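Local coordinates for protein lipase (PDB 6A0W) that probably hydrolyses the ester bonds of triacylglycerols, as a fungal class 3 lipase of the alpha/beta-hydrolase fold, at residues 192-197 against 219-224; 211-216 against 244-249; 76-81 against 96-101; 91-96 against 104-109. All blocks are in the same frame, centred on the assembly; numbering follows the deposited sequence.

Contact 1 of 4, residues 192-197 against 219-224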
loop_
_atom_site.group_PDB
_atom_site.type_symbol
_atom_site.label_atom_id
_atom_site.label_comp_id
_atom_site.label_asym_id
_atom_site.label_seq_id
_atom_site.Cartn_x
_atom_site.Cartn_y
_atom_site.Cartn_z
ATOM N N LEU A 192 -8.667 -17.767 -5.335
ATOM C CA LEU A 192 -8.483 -16.353 -5.640
ATOM C C LEU A 192 -7.734 -16.229 -6.942
ATOM O O LEU A 192 -6.806 -17.008 -7.169
ATOM C CB LEU A 192 -7.726 -15.627 -4.530
ATOM C CG LEU A 192 -8.545 -15.458 -3.263
ATOM C CD1 LEU A 192 -7.634 -15.004 -2.129
ATOM C CD2 LEU A 192 -9.766 -14.569 -3.417
ATOM N N SER A 193 -8.060 -15.174 -7.699
ATOM C CA SER A 193 -7.452 -14.876 -9.010
ATOM C C SER A 193 -7.669 -13.387 -9.308
ATOM O O SER A 193 -8.344 -12.717 -8.516
ATOM C CB SER A 193 -8.155 -15.690 -10.108
ATOM O OG SER A 193 -9.491 -15.246 -10.282
ATOM N N PRO A 194 -7.335 -12.936 -10.538
ATOM C CA PRO A 194 -7.564 -11.543 -10.897
ATOM C C PRO A 194 -9.013 -11.163 -10.916
ATOM O O PRO A 194 -9.317 -9.990 -10.644
ATOM C CB PRO A 194 -6.975 -11.427 -12.294
ATOM C CG PRO A 194 -5.851 -12.409 -12.264
ATOM C CD PRO A 194 -6.401 -13.564 -11.481
ATOM N N LYS A 195 -9.898 -12.152 -10.924
ATOM C CA LYS A 195 -11.332 -11.843 -10.877
ATOM C C LYS A 195 -11.787 -11.398 -9.522
ATOM O O LYS A 195 -12.821 -10.741 -9.435
ATOM C CB LYS A 195 -12.186 -13.035 -11.293
ATOM C CG LYS A 195 -11.859 -13.602 -12.679
ATOM C CD LYS A 195 -12.200 -15.087 -12.776
ATOM C CE LYS A 195 -11.053 -15.893 -13.377
ATOM N NZ LYS A 195 -11.621 -16.705 -14.478
ATOM N N ASN A 196 -11.142 -11.878 -8.451
ATOM C CA ASN A 196 -11.712 -11.658 -7.124
ATOM C C ASN A 196 -10.699 -11.243 -6.069
ATOM O O ASN A 196 -11.050 -11.160 -4.895
ATOM C CB ASN A 196 -12.561 -12.846 -6.643
ATOM C CG ASN A 196 -11.747 -14.117 -6.456
ATOM O OD1 ASN A 196 -10.597 -14.202 -6.902
ATOM N ND2 ASN A 196 -12.402 -15.167 -5.930
ATOM N N LEU A 197 -9.490 -10.884 -6.507
ATOM C CA LEU A 197 -8.464 -10.406 -5.610
ATOM C C LEU A 197 -7.827 -9.156 -6.207
ATOM O O LEU A 197 -7.439 -9.152 -7.374
ATOM C CB LEU A 197 -7.384 -11.469 -5.422
ATOM C CG LEU A 197 -6.129 -11.099 -4.661
ATOM C CD1 LEU A 197 -6.499 -10.771 -3.218
ATOM C CD2 LEU A 197 -5.136 -12.242 -4.683
ATOM N N THR A 219 1.130 -11.918 -12.786
ATOM C CA THR A 219 0.020 -12.600 -12.126
ATOM C C THR A 219 -1.313 -12.064 -12.594
ATOM O O THR A 219 -2.379 -12.665 -12.303
ATOM C CB THR A 219 0.048 -12.455 -10.575
ATOM O OG1 THR A 219 -0.148 -11.083 -10.182
ATOM C CG2 THR A 219 1.383 -12.946 -9.981
ATOM N N GLY A 220 -1.315 -10.829 -13.095
ATOM C CA GLY A 220 -2.620 -10.184 -13.431
ATOM C C GLY A 220 -3.448 -9.755 -12.227
ATOM O O GLY A 220 -4.538 -9.198 -12.394
ATOM N N ILE A 221 -2.948 -9.960 -11.003
ATOM C CA ILE A 221 -3.641 -9.391 -9.831
ATOM C C ILE A 221 -3.524 -7.850 -9.870
ATOM O O ILE A 221 -2.409 -7.319 -9.842
ATOM C CB ILE A 221 -3.028 -9.852 -8.490
ATOM C CG1 ILE A 221 -3.113 -11.385 -8.369
ATOM C CG2 ILE A 221 -3.770 -9.203 -7.295
ATOM C CD1 ILE A 221 -4.509 -11.976 -8.409
ATOM N N PRO A 222 -4.655 -7.138 -9.896
ATOM C CA PRO A 222 -4.583 -5.673 -9.962
ATOM C C PRO A 222 -3.890 -5.101 -8.725
ATOM O O PRO A 222 -4.188 -5.492 -7.610
ATOM C CB PRO A 222 -6.067 -5.267 -9.993
ATOM C CG PRO A 222 -6.736 -6.440 -10.649
ATOM C CD PRO A 222 -6.062 -7.592 -9.945
ATOM N N PHE A 223 -2.801 -4.392 -8.950
ATOM C CA PHE A 223 -2.051 -3.753 -7.897
ATOM C C PHE A 223 -2.070 -2.237 -8.129
ATOM O O PHE A 223 -1.423 -1.740 -9.041
ATOM C CB PHE A 223 -0.620 -4.284 -7.958
ATOM C CG PHE A 223 0.342 -3.635 -6.990
ATOM C CD1 PHE A 223 -0.079 -3.197 -5.753
ATOM C CD2 PHE A 223 1.677 -3.508 -7.308
ATOM C CE1 PHE A 223 0.811 -2.624 -4.881
ATOM C CE2 PHE A 223 2.550 -2.820 -6.485
ATOM C CZ PHE A 223 2.134 -2.467 -5.231
ATOM N N HIS A 224 -2.735 -1.511 -7.239
ATOM C CA HIS A 224 -2.911 -0.071 -7.399
ATOM C C HIS A 224 -1.989 0.660 -6.442
ATOM O O HIS A 224 -1.990 0.378 -5.242
ATOM C CB HIS A 224 -4.355 0.300 -7.064
ATOM C CG HIS A 224 -5.362 -0.366 -7.924
ATOM N ND1 HIS A 224 -5.875 0.233 -9.057
ATOM C CD2 HIS A 224 -6.029 -1.536 -7.773
ATOM C CE1 HIS A 224 -6.766 -0.578 -9.598
ATOM N NE2 HIS A 224 -6.900 -1.641 -8.822
#

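Contact 2 of 4, residues 211-216 against 244-249. With SO4 (sulfate ion), chain D.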
loop_
_atom_site.group_PDB
_atom_site.type_symbol
_atom_site.label_atom_id
_atom_site.label_comp_id
_atom_site.label_asym_id
_atom_site.label_seq_id
_atom_site.Cartn_x
_atom_site.Cartn_y
_atom_site.Cartn_z
ATOM N N ALA A 211 12.956 -8.490 -11.323
ATOM C CA ALA A 211 12.308 -9.775 -11.561
ATOM C C ALA A 211 11.056 -9.981 -10.692
ATOM O O ALA A 211 10.079 -10.614 -11.115
ATOM C CB ALA A 211 13.320 -10.919 -11.372
ATOM N N PHE A 212 11.093 -9.443 -9.471
ATOM C CA PHE A 212 9.936 -9.485 -8.600
ATOM C C PHE A 212 8.781 -8.680 -9.230
ATOM O O PHE A 212 7.649 -9.136 -9.264
ATOM C CB PHE A 212 10.286 -8.948 -7.193
ATOM C CG PHE A 212 9.075 -8.744 -6.305
ATOM C CD1 PHE A 212 8.465 -9.808 -5.685
ATOM C CD2 PHE A 212 8.590 -7.468 -6.066
ATOM C CE1 PHE A 212 7.350 -9.631 -4.880
ATOM C CE2 PHE A 212 7.468 -7.276 -5.282
ATOM C CZ PHE A 212 6.881 -8.357 -4.649
ATOM N N ALA A 213 9.107 -7.504 -9.733
ATOM C CA ALA A 213 8.152 -6.596 -10.365
ATOM C C ALA A 213 7.536 -7.223 -11.624
ATOM O O ALA A 213 6.310 -7.219 -11.775
ATOM C CB ALA A 213 8.841 -5.273 -10.693
ATOM N N TYR A 214 8.359 -7.880 -12.442
ATOM C CA TYR A 214 7.823 -8.574 -13.612
ATOM C C TYR A 214 6.913 -9.704 -13.211
ATOM O O TYR A 214 5.865 -9.927 -13.834
ATOM C CB TYR A 214 8.934 -9.097 -14.529
ATOM C CG TYR A 214 9.947 -8.042 -14.916
ATOM C CD1 TYR A 214 9.574 -6.725 -15.125
ATOM C CD2 TYR A 214 11.269 -8.390 -15.146
ATOM C CE1 TYR A 214 10.509 -5.761 -15.513
ATOM C CE2 TYR A 214 12.204 -7.456 -15.541
ATOM C CZ TYR A 214 11.825 -6.136 -15.684
ATOM O OH TYR A 214 12.772 -5.206 -16.047
ATOM N N TYR A 215 7.292 -10.415 -12.150
ATOM C CA TYR A 215 6.447 -11.477 -11.643
ATOM C C TYR A 215 5.085 -10.929 -11.199
ATOM O O TYR A 215 4.028 -11.507 -11.458
ATOM C CB TYR A 215 7.140 -12.226 -10.466
ATOM C CG TYR A 215 6.192 -13.165 -9.747
ATOM C CD1 TYR A 215 5.721 -14.310 -10.352
ATOM C CD2 TYR A 215 5.698 -12.848 -8.498
ATOM C CE1 TYR A 215 4.761 -15.114 -9.746
ATOM C CE2 TYR A 215 4.713 -13.605 -7.911
ATOM C CZ TYR A 215 4.268 -14.750 -8.506
ATOM O OH TYR A 215 3.330 -15.525 -7.849
ATOM N N VAL A 216 5.109 -9.874 -10.403
ATOM C CA VAL A 216 3.856 -9.326 -9.896
ATOM C C VAL A 216 2.912 -8.980 -11.064
ATOM O O VAL A 216 1.725 -9.334 -11.070
ATOM C CB VAL A 216 4.136 -8.063 -9.058
ATOM C CG1 VAL A 216 2.844 -7.298 -8.835
ATOM C CG2 VAL A 216 4.747 -8.452 -7.717
ATOM N N LEU A 244 12.298 -1.994 -8.158
ATOM C CA LEU A 244 11.410 -1.543 -9.240
ATOM C C LEU A 244 9.957 -1.728 -8.857
ATOM O O LEU A 244 9.621 -2.758 -8.300
ATOM C CB LEU A 244 11.692 -2.309 -10.527
ATOM C CG LEU A 244 11.015 -1.804 -11.802
ATOM C CD1 LEU A 244 11.580 -0.444 -12.188
ATOM C CD2 LEU A 244 11.262 -2.827 -12.917
ATOM N N HIS A 245 9.133 -0.681 -9.032
ATOM C CA HIS A 245 7.682 -0.798 -8.807
ATOM C C HIS A 245 6.980 -1.485 -10.003
ATOM O O HIS A 245 6.901 -0.915 -11.091
ATOM C CB HIS A 245 7.025 0.585 -8.676
ATOM C CG HIS A 245 7.266 1.300 -7.383
ATOM N ND1 HIS A 245 6.765 0.842 -6.175
ATOM C CD2 HIS A 245 7.702 2.560 -7.152
ATOM C CE1 HIS A 245 6.974 1.755 -5.243
ATOM N NE2 HIS A 245 7.518 2.818 -5.812
ATOM N N PRO A 246 6.234 -2.546 -9.734
ATOM C CA PRO A 246 5.121 -2.932 -10.564
ATOM C C PRO A 246 3.860 -2.192 -10.170
ATOM O O PRO A 246 3.884 -1.380 -9.259
ATOM C CB PRO A 246 4.981 -4.410 -10.232
ATOM C CG PRO A 246 5.318 -4.446 -8.780
ATOM C CD PRO A 246 6.346 -3.405 -8.542
ATOM N N GLY A 247 2.752 -2.513 -10.805
ATOM C CA GLY A 247 1.492 -1.877 -10.484
ATOM C C GLY A 247 1.279 -0.589 -11.275
ATOM O O GLY A 247 2.126 -0.125 -12.042
ATOM N N VAL A 248 0.069 -0.097 -11.158
ATOM C CA VAL A 248 -0.389 1.075 -11.861
ATOM C C VAL A 248 -0.456 2.267 -10.877
ATOM O O VAL A 248 -1.175 2.239 -9.856
ATOM C CB VAL A 248 -1.786 0.785 -12.432
ATOM C CG1 VAL A 248 -2.393 2.068 -13.025
ATOM C CG2 VAL A 248 -1.711 -0.361 -13.455
ATOM N N GLU A 249 0.367 3.275 -11.145
ATOM C CA GLU A 249 0.430 4.487 -10.304
ATOM C C GLU A 249 -0.754 5.442 -10.551
ATOM O O GLU A 249 -1.013 5.814 -11.705
ATOM C CB GLU A 249 1.748 5.218 -10.607
ATOM C CG GLU A 249 1.974 6.419 -9.694
ATOM C CD GLU A 249 3.277 7.147 -9.910
ATOM O OE1 GLU A 249 4.172 6.660 -10.653
ATOM O OE2 GLU A 249 3.423 8.177 -9.212
HETATM S S SO4 D . 15.900 -6.959 -17.042
HETATM O O1 SO4 D . 15.781 -6.814 -15.572
HETATM O O2 SO4 D . 16.984 -6.096 -17.588
HETATM O O3 SO4 D . 16.208 -8.380 -17.319
HETATM O O4 SO4 D . 14.647 -6.635 -17.767
#

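Contact 3 of 4, residues 76-81 against 96-101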
loop_
_atom_site.group_PDB
_atom_site.type_symbol
_atom_site.label_atom_id
_atom_site.label_comp_id
_atom_site.label_asym_id
_atom_site.label_seq_id
_atom_site.Cartn_x
_atom_site.Cartn_y
_atom_site.Cartn_z
ATOM N N ASP A 76 -20.921 -1.226 7.848
ATOM C CA ASP A 76 -21.377 -2.516 8.352
ATOM C C ASP A 76 -20.202 -3.460 8.619
ATOM O O ASP A 76 -20.399 -4.657 8.851
ATOM C CB ASP A 76 -22.353 -3.149 7.357
ATOM C CG ASP A 76 -21.643 -3.872 6.209
ATOM O OD1 ASP A 76 -20.545 -3.436 5.758
ATOM O OD2 ASP A 76 -22.209 -4.870 5.731
ATOM N N GLY A 77 -18.990 -2.923 8.709
ATOM C CA GLY A 77 -17.819 -3.764 8.917
ATOM C C GLY A 77 -17.893 -4.626 10.170
ATOM O O GLY A 77 -18.313 -4.160 11.220
ATOM N N LYS A 78 -17.378 -5.849 10.061
ATOM C CA LYS A 78 -17.136 -6.768 11.185
ATOM C C LYS A 78 -15.687 -7.223 11.221
ATOM O O LYS A 78 -15.168 -7.848 10.279
ATOM C CB LYS A 78 -17.992 -8.035 11.044
ATOM C CG LYS A 78 -19.245 -8.073 11.893
ATOM C CD LYS A 78 -20.501 -7.729 11.098
ATOM C CE LYS A 78 -21.343 -8.968 10.813
ATOM N NZ LYS A 78 -22.085 -8.834 9.525
ATOM N N LEU A 79 -15.018 -6.928 12.314
ATOM C CA LEU A 79 -13.645 -7.342 12.499
ATOM C C LEU A 79 -13.644 -8.844 12.738
ATOM O O LEU A 79 -14.323 -9.317 13.617
ATOM C CB LEU A 79 -13.036 -6.667 13.720
ATOM C CG LEU A 79 -12.354 -5.345 13.402
ATOM C CD1 LEU A 79 -11.990 -4.704 14.741
ATOM C CD2 LEU A 79 -11.134 -5.530 12.490
ATOM N N ILE A 80 -12.836 -9.571 11.992
ATOM C CA ILE A 80 -12.737 -11.013 12.161
ATOM C C ILE A 80 -11.520 -11.331 13.001
ATOM O O ILE A 80 -11.603 -12.147 13.890
ATOM C CB ILE A 80 -12.635 -11.724 10.791
ATOM C CG1 ILE A 80 -13.770 -11.266 9.871
ATOM C CG2 ILE A 80 -12.680 -13.246 10.948
ATOM C CD1 ILE A 80 -15.151 -11.419 10.475
ATOM N N LYS A 81 -10.444 -10.564 12.852
ATOM C CA LYS A 81 -9.214 -10.879 13.543
ATOM C C LYS A 81 -8.319 -9.673 13.467
ATOM O O LYS A 81 -8.254 -9.054 12.423
ATOM C CB LYS A 81 -8.524 -12.032 12.808
ATOM C CG LYS A 81 -7.204 -12.506 13.421
ATOM C CD LYS A 81 -7.478 -13.648 14.377
ATOM C CE LYS A 81 -6.248 -14.106 15.144
ATOM N NZ LYS A 81 -5.187 -14.692 14.283
ATOM N N ARG A 96 -14.814 -8.061 7.421
ATOM C CA ARG A 96 -15.775 -8.425 6.414
ATOM C C ARG A 96 -16.919 -7.405 6.378
ATOM O O ARG A 96 -17.461 -7.009 7.431
ATOM C CB ARG A 96 -16.327 -9.826 6.687
ATOM C CG ARG A 96 -17.112 -10.366 5.509
ATOM C CD ARG A 96 -17.690 -11.760 5.767
ATOM N NE ARG A 96 -18.919 -11.648 6.516
ATOM C CZ ARG A 96 -19.054 -11.838 7.829
ATOM N NH1 ARG A 96 -18.105 -12.404 8.557
ATOM N NH2 ARG A 96 -20.204 -11.507 8.396
ATOM N N SER A 97 -17.283 -7.029 5.156
ATOM C CA SER A 97 -18.496 -6.282 4.854
ATOM C C SER A 97 -19.412 -7.181 4.028
ATOM O O SER A 97 -19.140 -7.463 2.847
ATOM C CB SER A 97 -18.138 -5.021 4.023
ATOM O OG SER A 97 -19.311 -4.321 3.596
ATOM N N ASP A 98 -20.579 -7.465 4.556
ATOM C CA ASP A 98 -21.545 -8.218 3.819
ATOM C C ASP A 98 -22.186 -7.318 2.801
ATOM O O ASP A 98 -22.442 -7.718 1.712
ATOM C CB ASP A 98 -22.576 -8.828 4.733
ATOM C CG ASP A 98 -22.003 -9.913 5.565
ATOM O OD1 ASP A 98 -21.226 -10.691 5.056
ATOM O OD2 ASP A 98 -22.303 -9.969 6.733
ATOM N N ALA A 99 -22.392 -6.073 3.164
ATOM C CA ALA A 99 -23.021 -5.091 2.260
ATOM C C ALA A 99 -22.162 -4.895 1.012
ATOM O O ALA A 99 -22.719 -4.812 -0.056
ATOM C CB ALA A 99 -23.206 -3.794 2.989
ATOM N N GLN A 100 -20.859 -4.857 1.148
ATOM C CA GLN A 100 -19.978 -4.637 -0.019
ATOM C C GLN A 100 -19.465 -5.972 -0.553
ATOM O O GLN A 100 -18.713 -5.937 -1.504
ATOM C CB GLN A 100 -18.813 -3.739 0.384
ATOM C CG GLN A 100 -19.238 -2.529 1.192
ATOM C CD GLN A 100 -18.239 -1.402 1.204
ATOM O OE1 GLN A 100 -18.107 -0.684 2.177
ATOM N NE2 GLN A 100 -17.553 -1.213 0.093
ATOM N N LYS A 101 -19.864 -7.081 0.049
ATOM C CA LYS A 101 -19.404 -8.438 -0.342
ATOM C C LYS A 101 -17.878 -8.429 -0.459
ATOM O O LYS A 101 -17.371 -8.860 -1.475
ATOM C CB LYS A 101 -20.089 -8.877 -1.634
ATOM C CG LYS A 101 -21.569 -9.182 -1.495
ATOM C CD LYS A 101 -22.224 -9.589 -2.784
ATOM C CE LYS A 101 -22.637 -11.045 -2.804
ATOM N NZ LYS A 101 -22.760 -11.590 -4.176
HETATM O O HOH W 1 -20.448 -7.252 7.570
#

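Contact 4 of 4, residues 91-96 against 104-109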
loop_
_atom_site.group_PDB
_atom_site.type_symbol
_atom_site.label_atom_id
_atom_site.label_comp_id
_atom_site.label_asym_id
_atom_site.label_seq_id
_atom_site.Cartn_x
_atom_site.Cartn_y
_atom_site.Cartn_z
ATOM N N ASN A 91 1.213 -4.511 12.108
ATOM C CA ASN A 91 -0.102 -4.742 12.657
ATOM C C ASN A 91 -1.067 -4.906 11.487
ATOM O O ASN A 91 -0.813 -4.420 10.398
ATOM C CB ASN A 91 -0.540 -3.544 13.506
ATOM C CG ASN A 91 0.367 -3.294 14.714
ATOM O OD1 ASN A 91 0.016 -3.718 15.801
ATOM N ND2 ASN A 91 1.478 -2.550 14.545
ATOM N N GLY A 92 -2.207 -5.539 11.724
ATOM C CA GLY A 92 -3.202 -5.675 10.695
ATOM C C GLY A 92 -4.460 -6.318 11.200
ATOM O O GLY A 92 -4.598 -6.657 12.387
ATOM N N PHE A 93 -5.393 -6.442 10.281
ATOM C CA PHE A 93 -6.677 -6.991 10.579
ATOM C C PHE A 93 -7.328 -7.598 9.350
ATOM O O PHE A 93 -6.956 -7.287 8.225
ATOM C CB PHE A 93 -7.591 -5.935 11.211
ATOM C CG PHE A 93 -7.943 -4.774 10.316
ATOM C CD1 PHE A 93 -9.038 -4.850 9.464
ATOM C CD2 PHE A 93 -7.370 -3.531 10.525
ATOM C CE1 PHE A 93 -9.396 -3.762 8.683
ATOM C CE2 PHE A 93 -7.745 -2.422 9.773
ATOM C CZ PHE A 93 -8.782 -2.533 8.865
ATOM N N ILE A 94 -8.369 -8.393 9.601
ATOM C CA ILE A 94 -9.235 -8.906 8.588
ATOM C C ILE A 94 -10.593 -8.382 9.014
ATOM O O ILE A 94 -10.994 -8.551 10.166
ATOM C CB ILE A 94 -9.333 -10.455 8.641
ATOM C CG1 ILE A 94 -7.963 -11.127 8.511
ATOM C CG2 ILE A 94 -10.347 -10.959 7.637
ATOM C CD1 ILE A 94 -7.187 -10.645 7.345
ATOM N N LEU A 95 -11.351 -7.933 8.034
ATOM C CA LEU A 95 -12.648 -7.329 8.227
ATOM C C LEU A 95 -13.553 -7.808 7.099
ATOM O O LEU A 95 -13.143 -7.896 5.942
ATOM C CB LEU A 95 -12.503 -5.806 8.152
ATOM C CG LEU A 95 -13.777 -4.971 8.289
ATOM C CD1 LEU A 95 -13.993 -4.705 9.775
ATOM C CD2 LEU A 95 -13.570 -3.659 7.532
ATOM N N ARG A 96 -14.814 -8.061 7.421
ATOM C CA ARG A 96 -15.775 -8.425 6.414
ATOM C C ARG A 96 -16.919 -7.405 6.378
ATOM O O ARG A 96 -17.461 -7.009 7.431
ATOM C CB ARG A 96 -16.327 -9.826 6.687
ATOM C CG ARG A 96 -17.112 -10.366 5.509
ATOM C CD ARG A 96 -17.690 -11.760 5.767
ATOM N NE ARG A 96 -18.919 -11.648 6.516
ATOM C CZ ARG A 96 -19.054 -11.838 7.829
ATOM N NH1 ARG A 96 -18.105 -12.404 8.557
ATOM N NH2 ARG A 96 -20.204 -11.507 8.396
ATOM N N TYR A 104 -11.704 -7.783 3.729
ATOM C CA TYR A 104 -10.559 -6.852 3.709
ATOM C C TYR A 104 -9.398 -7.424 4.516
ATOM O O TYR A 104 -9.612 -7.928 5.588
ATOM C CB TYR A 104 -10.937 -5.523 4.355
ATOM C CG TYR A 104 -11.993 -4.704 3.662
ATOM C CD1 TYR A 104 -13.328 -4.859 3.957
ATOM C CD2 TYR A 104 -11.645 -3.745 2.734
ATOM C CE1 TYR A 104 -14.292 -4.090 3.342
ATOM C CE2 TYR A 104 -12.594 -2.973 2.100
ATOM C CZ TYR A 104 -13.924 -3.141 2.415
ATOM O OH TYR A 104 -14.858 -2.382 1.788
ATOM N N VAL A 105 -8.226 -7.348 3.959
ATOM C CA VAL A 105 -6.972 -7.716 4.651
ATOM C C VAL A 105 -6.205 -6.401 4.715
ATOM O O VAL A 105 -5.853 -5.918 3.675
ATOM C CB VAL A 105 -6.186 -8.806 3.908
ATOM C CG1 VAL A 105 -4.939 -9.173 4.671
ATOM C CG2 VAL A 105 -7.037 -10.035 3.666
ATOM N N THR A 106 -5.996 -5.851 5.881
ATOM C CA THR A 106 -5.350 -4.522 5.998
ATOM C C THR A 106 -4.082 -4.598 6.850
ATOM O O THR A 106 -4.127 -5.243 7.877
ATOM C CB THR A 106 -6.342 -3.515 6.594
ATOM O OG1 THR A 106 -7.551 -3.524 5.848
ATOM C CG2 THR A 106 -5.790 -2.115 6.656
ATOM N N PHE A 107 -3.030 -3.908 6.454
ATOM C CA PHE A 107 -1.769 -3.910 7.227
ATOM C C PHE A 107 -1.216 -2.498 7.432
ATOM O O PHE A 107 -1.542 -1.570 6.715
ATOM C CB PHE A 107 -0.664 -4.657 6.484
ATOM C CG PHE A 107 -0.960 -6.086 6.123
ATOM C CD1 PHE A 107 -1.579 -6.403 4.929
ATOM C CD2 PHE A 107 -0.604 -7.115 6.967
ATOM C CE1 PHE A 107 -1.836 -7.717 4.588
ATOM C CE2 PHE A 107 -0.866 -8.427 6.628
ATOM C CZ PHE A 107 -1.476 -8.723 5.438
ATOM N N ARG A 108 -0.443 -2.299 8.731
ATOM C CA ARG A 108 0.517 -1.179 8.711
ATOM C C ARG A 108 1.869 -1.689 9.197
ATOM O O ARG A 108 1.898 -2.643 9.956
ATOM C CB ARG A 108 0.030 -0.019 9.582
ATOM C CG ARG A 108 -0.053 -0.347 11.063
ATOM C CD ARG A 108 -0.582 0.790 11.923
ATOM N NE ARG A 108 -0.621 0.434 13.339
ATOM C CZ ARG A 108 0.393 0.599 14.176
ATOM N NH1 ARG A 108 1.534 1.120 13.745
ATOM N NH2 ARG A 108 0.270 0.247 15.449
ATOM N N GLY A 109 2.765 -0.826 9.120
ATOM C CA GLY A 109 4.060 -0.961 9.791
ATOM C C GLY A 109 4.152 0.100 10.869
ATOM O O GLY A 109 3.125 0.532 11.349
#

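Contact 1 of 4, residues 192-197 against 219-224
Two loops that lead into neighbouring parallel strands of the alpha/beta-hydrolase sheet meet here, with Ile-221 of one wedged against Pro-194 and Leu-197 of the other. Ile-221 CD1 lies 3.8 Å from Leu-197 CD2 and 3.9 Å from Pro-194 CD, and it also rests on the Ser-193 carbonyl carbon. The chi1 of -60° sets CG1 beside the backbone N of Ile-221 and leaves CG2 beside its carbonyl carbon; CG1 thus carries CD1 in between proline and leucine while CG2 packs on Leu-197. The rings of the two prolines meet backbone oxygens: Pro-194 CB comes within 3.3 Å of Gly-220 O, and Pro-222 CD within 3.3 Å of Leu-197 O. Strands 197-202 and 223-228 begin at the ends of these segments, joined by helix 210-218 in a beta-alpha-beta crossover. No hydrogen bond joins the two segments; the pairing starts with Pro-222 and Ile-199. Each loop is instead braced from within. Ser-193 OG accepts from Lys-195 N in one ST turn, and Asn-196 OD1 takes the Ser-193 N-H at 2.8 Å. In the other ST turn Thr-219 OG1 receives Ile-221 N at 3.1 Å and bonds also to Val-216 O, so the turn is tied back to the helix it follows. Ile-221 further touches Tyr-186 of helix 173-188, and Leu-197 packs on Val-166 and Val-168 of strand 165-171.

Contact 2 of 4, residues 211-216 against 244-249
Pro-246 and Ala-213 bury the most surface here, with Leu-244 next, where helix 210-218 packs on the loop that enters strand 248-252. The Ala-213 methyl points at this loop: its CB lies 3.8 Å from Pro-246 CD, 4.1 Å from Leu-244 CD2 and 3.6 Å from Leu-244 O. With so small a side chain the backbones come close, the two CA atoms of Ala-213 and Pro-246 being 4.8 Å apart. The Pro-246 ring lies against one turn of the helix, spanning Ala-213 and Val-216, with CB near Ala-213 O and CG 3.8 Å from Val-216 CG1, the valine crossing it at about a right angle. Leu-244, with CG turned away from its own backbone N (chi1 -170°), sends CD2 past the methyl to Tyr-214 CE1 at 4.0 Å. The phenol of Tyr-214 continues outward, and its OH gives a hydrogen bond of 2.9 Å to O4 of a sulfate ion, probably from the crystallisation liquor, that Asn-210 also binds. His-245 points away from the helix, and its NE2 bonds Pro-234 O. Gly-247 N makes a weak bond back to Asp-217 OD1 of helix 210-218. Between the segments themselves there are no hydrogen bonds; helix and loop are held by close apolar packing, with the sulfate only at its margin.

Contact 3 of 4, residues 76-81 against 96-101
Asp-76 reaches across to Ser-97 and Ala-99 with both carboxylate oxygens. Its CG sits between backbone N and carbonyl carbon (chi1 82°), which swings the carboxylate over the turn: OD1 takes the Ser-97 hydroxyl at 2.6 Å through its syn lone pair, and OD2 accepts Ala-99 N at 2.8 Å, also on the syn side but 21° out of plane. Ser-97 OG accepts in turn from Gln-100 N in an ST motif. These bonds finish the open end of the beta hairpin of strands 78-85 and 90-97, whose last antiparallel hydrogen-bonded pair here is Lys-78 with Arg-96. The two long side chains run side by side on the same face to Asp-98, forming a salt-bridge network with it. Arg-96 bends at chi3 (82°) and grips the carboxylate side-on, NE to OD1 at 2.9 Å and NH2 to OD2 at 3.1 Å. Lys-78, kinked along its chain, brings NZ to the anti side of OD2 at 3.0 Å, so OD2 takes bonds from both cations, which reach it from the same face of the carboxylate plane. Tyr-164 bonds OD1. A water accepts from Lys-78 NZ and Asp-98 N, while Ile-80 CD1 lies 3.7 Å from Arg-96 NH1.

Contact 4 of 4, residues 91-96 against 104-109
An antiparallel strand pair, buried in the central sheet, joins 91-96 to 104-108 as neighbouring arms of a beta hairpin, the axes 4.6 Å apart. Hydrogen-bonded pairs Asn-91/Arg-108, Phe-93/Thr-106 and Leu-95/Tyr-104 carry six backbone bonds, from Tyr-104 N to Leu-95 O at 2.6 Å to the 3.0 Å of Phe-93 N to Thr-106 O. On their face Thr-106 CB stands 3.6 Å from the Phe-93 ring centroid in a CH-pi contact, 18° off the normal; chi1 of 65° turns the ring beneath it. Alongside, the Asn-91 amide stacks on the Arg-108 guanidinium, their planes 11° apart, while Asn-91 OD1 bonds to Thr-84. Leu-95 CD2 meets Tyr-104 CD1 at 3.8 Å. On the other face Ile-94 CD1 packs 3.7 Å from Val-105 CG2, joined there by the Phe-107 side chain, whose residue forms a non-hydrogen-bonded pair with Gly-92. Helix 38-53 covers the Phe-93, Thr-106 and Tyr-104 side, helix 137-160 the Ile-94 and Val-105 side, and strand 165-171 flanks 104-108.

All four contacts reach one mixed sheet; 3 and 4 lie in it or at its edge, 1 and 2 at the loops and helix beside it. Contacts 3 and 4 share Arg-96 and strand 90-97, their centres about 12 Å apart; Ile-94 of contact 4 pairs with Ile-80 and Lys-81 of contact 3 in a classic beta bulge. Contacts 1 and 2, centres about 13 Å apart, meet where Phe-223 O probably bonds Val-248 N at 3.1 Å. The two groups are further apart: centres of contacts 1 and 4 about 18 Å, of 2 and 3 about 30 Å. In contact 4, Phe-107 touches the likely nucleophile elbow and Arg-108 lies near, without touching, the probable Ser-His-Asp triad.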